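Local coordinates for uncharacterized protein (Bacteroides ovatus, PDB 4E6F), which is of unknown function but belongs to the DUF4468 family, whose domain has a TBP-like fold, at residues 27-36 with 159-170. Numbering follows the deposited sequence.
Sequences FSKEFQIPGM and ADDMFMDVAVAF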
loop_
_atom_site.group_PDB
_atom_site.type_symbol
_atom_site.label_atom_id
_atom_site.label_comp_id
_atom_site.label_asym_id
_atom_site.label_seq_id
_atom_site.Cartn_x
_atom_site.Cartn_y
_atom_site.Cartn_z
ATOM N N PHE A 27 2.963 1.435 -5.517
ATOM C CA PHE A 27 1.890 0.474 -5.814
ATOM C C PHE A 27 0.705 1.280 -6.296
ATOM O O PHE A 27 0.471 2.368 -5.776
ATOM C CB PHE A 27 1.515 -0.343 -4.565
ATOM C CG PHE A 27 2.607 -1.246 -4.052
ATOM C CD1 PHE A 27 3.527 -0.789 -3.115
ATOM C CD2 PHE A 27 2.718 -2.559 -4.507
ATOM C CE1 PHE A 27 4.540 -1.631 -2.626
ATOM C CE2 PHE A 27 3.737 -3.404 -4.017
ATOM C CZ PHE A 27 4.639 -2.932 -3.084
ATOM N N SER A 28 -0.022 0.798 -7.285
ATOM C CA SER A 28 -1.158 1.582 -7.761
ATOM C C SER A 28 -2.297 0.705 -8.244
ATOM O O SER A 28 -2.100 -0.449 -8.658
ATOM C CB SER A 28 -0.740 2.530 -8.876
ATOM O OG SER A 28 -0.301 1.811 -10.013
ATOM N N LYS A 29 -3.495 1.279 -8.198
ATOM C CA LYS A 29 -4.679 0.622 -8.717
ATOM C C LYS A 29 -5.616 1.666 -9.215
ATOM O O LYS A 29 -5.844 2.697 -8.551
ATOM C CB LYS A 29 -5.367 -0.259 -7.658
ATOM C CG LYS A 29 -6.511 -1.160 -8.204
ATOM C CD LYS A 29 -5.998 -2.423 -8.837
ATOM C CE LYS A 29 -5.650 -3.479 -7.820
ATOM N NZ LYS A 29 -4.978 -4.645 -8.446
ATOM N N GLU A 30 -6.167 1.402 -10.398
ATOM C CA GLU A 30 -7.173 2.266 -10.979
ATOM C C GLU A 30 -8.537 1.666 -10.717
ATOM O O GLU A 30 -8.693 0.420 -10.734
ATOM C CB GLU A 30 -6.991 2.445 -12.493
ATOM C CG GLU A 30 -5.793 3.280 -12.903
ATOM C CD GLU A 30 -5.539 3.363 -14.397
ATOM O OE1 GLU A 30 -6.024 2.481 -15.143
ATOM O OE2 GLU A 30 -4.832 4.306 -14.821
ATOM N N PHE A 31 -9.516 2.528 -10.503
ATOM C CA PHE A 31 -10.892 2.081 -10.273
ATOM C C PHE A 31 -11.785 2.771 -11.268
ATOM O O PHE A 31 -11.661 3.996 -11.475
ATOM C CB PHE A 31 -11.347 2.423 -8.830
ATOM C CG PHE A 31 -10.513 1.729 -7.785
ATOM C CD1 PHE A 31 -9.286 2.261 -7.384
ATOM C CD2 PHE A 31 -10.919 0.511 -7.249
ATOM C CE1 PHE A 31 -8.477 1.577 -6.473
ATOM C CE2 PHE A 31 -10.118 -0.156 -6.307
ATOM C CZ PHE A 31 -8.897 0.360 -5.958
ATOM N N GLN A 32 -12.671 1.980 -11.913
ATOM C CA GLN A 32 -13.651 2.517 -12.838
ATOM C C GLN A 32 -14.982 2.583 -12.139
ATOM O O GLN A 32 -15.530 1.531 -11.795
ATOM C CB GLN A 32 -13.768 1.621 -14.082
ATOM C CG GLN A 32 -12.508 1.509 -14.922
ATOM C CD GLN A 32 -12.340 2.749 -15.786
ATOM O OE1 GLN A 32 -13.238 3.160 -16.543
ATOM N NE2 GLN A 32 -11.181 3.360 -15.692
ATOM N N ILE A 33 -15.488 3.810 -11.922
ATOM C CA ILE A 33 -16.780 4.077 -11.283
ATOM C C ILE A 33 -17.514 5.003 -12.256
ATOM O O ILE A 33 -17.670 6.204 -11.996
ATOM C CB ILE A 33 -16.597 4.669 -9.846
ATOM C CG1 ILE A 33 -15.328 4.136 -9.127
ATOM C CG2 ILE A 33 -17.791 4.313 -9.038
ATOM C CD1 ILE A 33 -14.160 5.123 -9.095
ATOM N N PRO A 34 -17.855 4.475 -13.461
ATOM C CA PRO A 34 -18.337 5.346 -14.535
ATOM C C PRO A 34 -19.550 6.204 -14.285
ATOM O O PRO A 34 -19.662 7.271 -14.904
ATOM C CB PRO A 34 -18.562 4.381 -15.703
ATOM C CG PRO A 34 -18.704 3.030 -15.083
ATOM C CD PRO A 34 -17.711 3.089 -13.949
ATOM N N GLY A 35 -20.446 5.765 -13.422
ATOM C CA GLY A 35 -21.618 6.600 -13.159
ATOM C C GLY A 35 -21.378 7.813 -12.269
ATOM O O GLY A 35 -22.200 8.742 -12.268
HETATM N N MSE A 36 -20.244 7.848 -11.535
HETATM C CA MSE A 36 -19.968 8.913 -10.555
HETATM C C MSE A 36 -19.206 10.107 -11.096
HETATM O O MSE A 36 -18.261 9.960 -11.874
HETATM C CB MSE A 36 -19.175 8.330 -9.389
HETATM C CG MSE A 36 -19.929 7.271 -8.602
HETATM SE SE MSE A 36 -18.912 6.827 -6.959
HETATM C CE MSE A 36 -19.876 5.153 -6.456
ATOM N N ALA A 159 -0.473 -3.675 0.268
ATOM C CA ALA A 159 -1.000 -2.887 -0.847
ATOM C C ALA A 159 -2.296 -3.520 -1.381
ATOM O O ALA A 159 -3.292 -2.800 -1.596
ATOM C CB ALA A 159 0.033 -2.782 -1.956
ATOM N N ASP A 160 -2.309 -4.863 -1.586
ATOM C CA ASP A 160 -3.518 -5.541 -2.045
ATOM C C ASP A 160 -4.682 -5.315 -1.089
ATOM O O ASP A 160 -5.830 -5.127 -1.536
ATOM C CB ASP A 160 -3.270 -7.041 -2.192
ATOM C CG ASP A 160 -2.407 -7.405 -3.376
ATOM O OD1 ASP A 160 -2.285 -6.562 -4.305
ATOM O OD2 ASP A 160 -1.948 -8.579 -3.439
ATOM N N ASP A 161 -4.391 -5.328 0.222
ATOM C CA ASP A 161 -5.427 -5.107 1.228
ATOM C C ASP A 161 -6.019 -3.701 1.092
ATOM O O ASP A 161 -7.240 -3.521 1.195
ATOM C CB ASP A 161 -4.873 -5.320 2.637
ATOM C CG ASP A 161 -5.959 -5.358 3.689
ATOM O OD1 ASP A 161 -6.943 -6.125 3.506
ATOM O OD2 ASP A 161 -5.888 -4.553 4.629
HETATM N N MSE A 162 -5.155 -2.726 0.848
HETATM C CA MSE A 162 -5.593 -1.343 0.694
HETATM C C MSE A 162 -6.476 -1.177 -0.526
HETATM O O MSE A 162 -7.501 -0.492 -0.458
HETATM C CB MSE A 162 -4.397 -0.418 0.572
HETATM C CG MSE A 162 -4.822 1.042 0.487
HETATM SE SE MSE A 162 -3.325 2.220 0.703
HETATM C CE MSE A 162 -2.973 1.925 2.569
ATOM N N PHE A 163 -6.080 -1.802 -1.650
ATOM C CA PHE A 163 -6.844 -1.677 -2.881
ATOM C C PHE A 163 -8.201 -2.375 -2.750
ATOM O O PHE A 163 -9.189 -1.884 -3.303
ATOM C CB PHE A 163 -6.040 -2.175 -4.078
ATOM C CG PHE A 163 -4.772 -1.369 -4.285
ATOM C CD1 PHE A 163 -4.762 0.019 -4.088
ATOM C CD2 PHE A 163 -3.599 -1.981 -4.711
ATOM C CE1 PHE A 163 -3.593 0.765 -4.275
ATOM C CE2 PHE A 163 -2.427 -1.228 -4.891
ATOM C CZ PHE A 163 -2.435 0.134 -4.671
HETATM N N MSE A 164 -8.265 -3.483 -1.991
HETATM C CA MSE A 164 -9.540 -4.126 -1.705
HETATM C C MSE A 164 -10.424 -3.188 -0.844
HETATM O O MSE A 164 -11.626 -3.048 -1.108
HETATM C CB MSE A 164 -9.327 -5.480 -0.989
HETATM C CG MSE A 164 -10.634 -6.160 -0.532
HETATM SE SE MSE A 164 -11.915 -6.575 -1.969
HETATM C CE MSE A 164 -10.814 -7.835 -2.988
ATOM N N ASP A 165 -9.805 -2.512 0.160
ATOM C CA ASP A 165 -10.519 -1.594 1.021
ATOM C C ASP A 165 -11.176 -0.486 0.201
ATOM O O ASP A 165 -12.325 -0.115 0.462
ATOM C CB ASP A 165 -9.555 -0.989 2.045
ATOM C CG ASP A 165 -10.191 -0.825 3.392
ATOM O OD1 ASP A 165 -10.687 -1.842 3.945
ATOM O OD2 ASP A 165 -10.246 0.318 3.876
ATOM N N VAL A 166 -10.439 0.034 -0.800
ATOM C CA VAL A 166 -10.959 1.078 -1.683
ATOM C C VAL A 166 -12.127 0.523 -2.510
ATOM O O VAL A 166 -13.156 1.202 -2.658
ATOM C CB VAL A 166 -9.856 1.654 -2.592
ATOM C CG1 VAL A 166 -10.446 2.554 -3.679
ATOM C CG2 VAL A 166 -8.771 2.379 -1.778
ATOM N N ALA A 167 -11.952 -0.689 -3.093
ATOM C CA ALA A 167 -13.013 -1.293 -3.914
ATOM C C ALA A 167 -14.305 -1.414 -3.085
ATOM O O ALA A 167 -15.397 -1.113 -3.586
ATOM C CB ALA A 167 -12.573 -2.668 -4.414
ATOM N N VAL A 168 -14.165 -1.808 -1.806
ATOM C CA VAL A 168 -15.300 -1.940 -0.868
ATOM C C VAL A 168 -15.923 -0.548 -0.610
ATOM O O VAL A 168 -17.155 -0.422 -0.567
ATOM C CB VAL A 168 -14.871 -2.651 0.453
ATOM C CG1 VAL A 168 -15.991 -2.631 1.499
ATOM C CG2 VAL A 168 -14.434 -4.085 0.173
ATOM N N ALA A 169 -15.080 0.498 -0.481
ATOM C CA ALA A 169 -15.606 1.853 -0.302
ATOM C C ALA A 169 -16.453 2.280 -1.519
ATOM O O ALA A 169 -17.384 3.078 -1.366
ATOM C CB ALA A 169 -14.469 2.841 -0.084
ATOM N N PHE A 170 -16.135 1.736 -2.720
ATOM C CA PHE A 170 -16.901 2.059 -3.931
ATOM C C PHE A 170 -18.078 1.105 -4.149
ATOM O O PHE A 170 -18.787 1.249 -5.148
ATOM C CB PHE A 170 -15.985 2.092 -5.170
ATOM C CG PHE A 170 -15.091 3.318 -5.257
ATOM C CD1 PHE A 170 -15.638 4.605 -5.261
ATOM C CD2 PHE A 170 -13.716 3.183 -5.394
ATOM C CE1 PHE A 170 -14.815 5.735 -5.350
ATOM C CE2 PHE A 170 -12.890 4.313 -5.516
ATOM C CZ PHE A 170 -13.450 5.581 -5.492
HETATM O O HOH W 1 -4.523 -5.685 -5.716
#
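Phe31 lies between strand and helix with one ring face on Val166, whose CG1 sits 3.6 Å from the ring centroid in a CH-pi contact. Its CZ also reaches the backbone, bringing the ring edge to 3.5 Å from Phe163 O, while CE2 rests against Ala167 CB. Phe163 answers from the helix: Lys29 CB stands over one face of its ring, 3.6 Å from the centroid and 15° off the normal, and its CZ points at the strand backbone around Ser28 N. Further along, in one of its two conformers Ile33 CD1 lies over a face of the Phe170 ring, and the selenium of Met36, built as selenomethionine, makes an oblique Met-aromatic contact with the same ring. Phe31 and Phe170 also meet obliquely, their planes turned 44° apart. At the other end Ala159 CB lies over the Phe27 ring, 3.7 Å from Phe27 CG. With an alanine at Phe31, the middle of the interface would probably gain a gap and lose the ring face that covers Val166 CG1.

The polar margin is bridged by water. With CG anti to the backbone N (chi1 -171°) and bends at chi2 and chi3, the Lys29 chain curls beside Phe163, and a water 3.0 Å from Lys29 NZ donates to Asp160 OD1, which also forms a salt bridge with Arg12. Within the sheet, strand 107-119 pairs antiparallel with strand 24-32; Trp48 and Met45 of helix 38-54 touch Val166 and Phe170. With the axes 9.2 Å apart and 23° from parallel, this is helix-on-sheet packing, consistent with the TBP-like fold, in which helices cover one face of a curved antiparallel sheet.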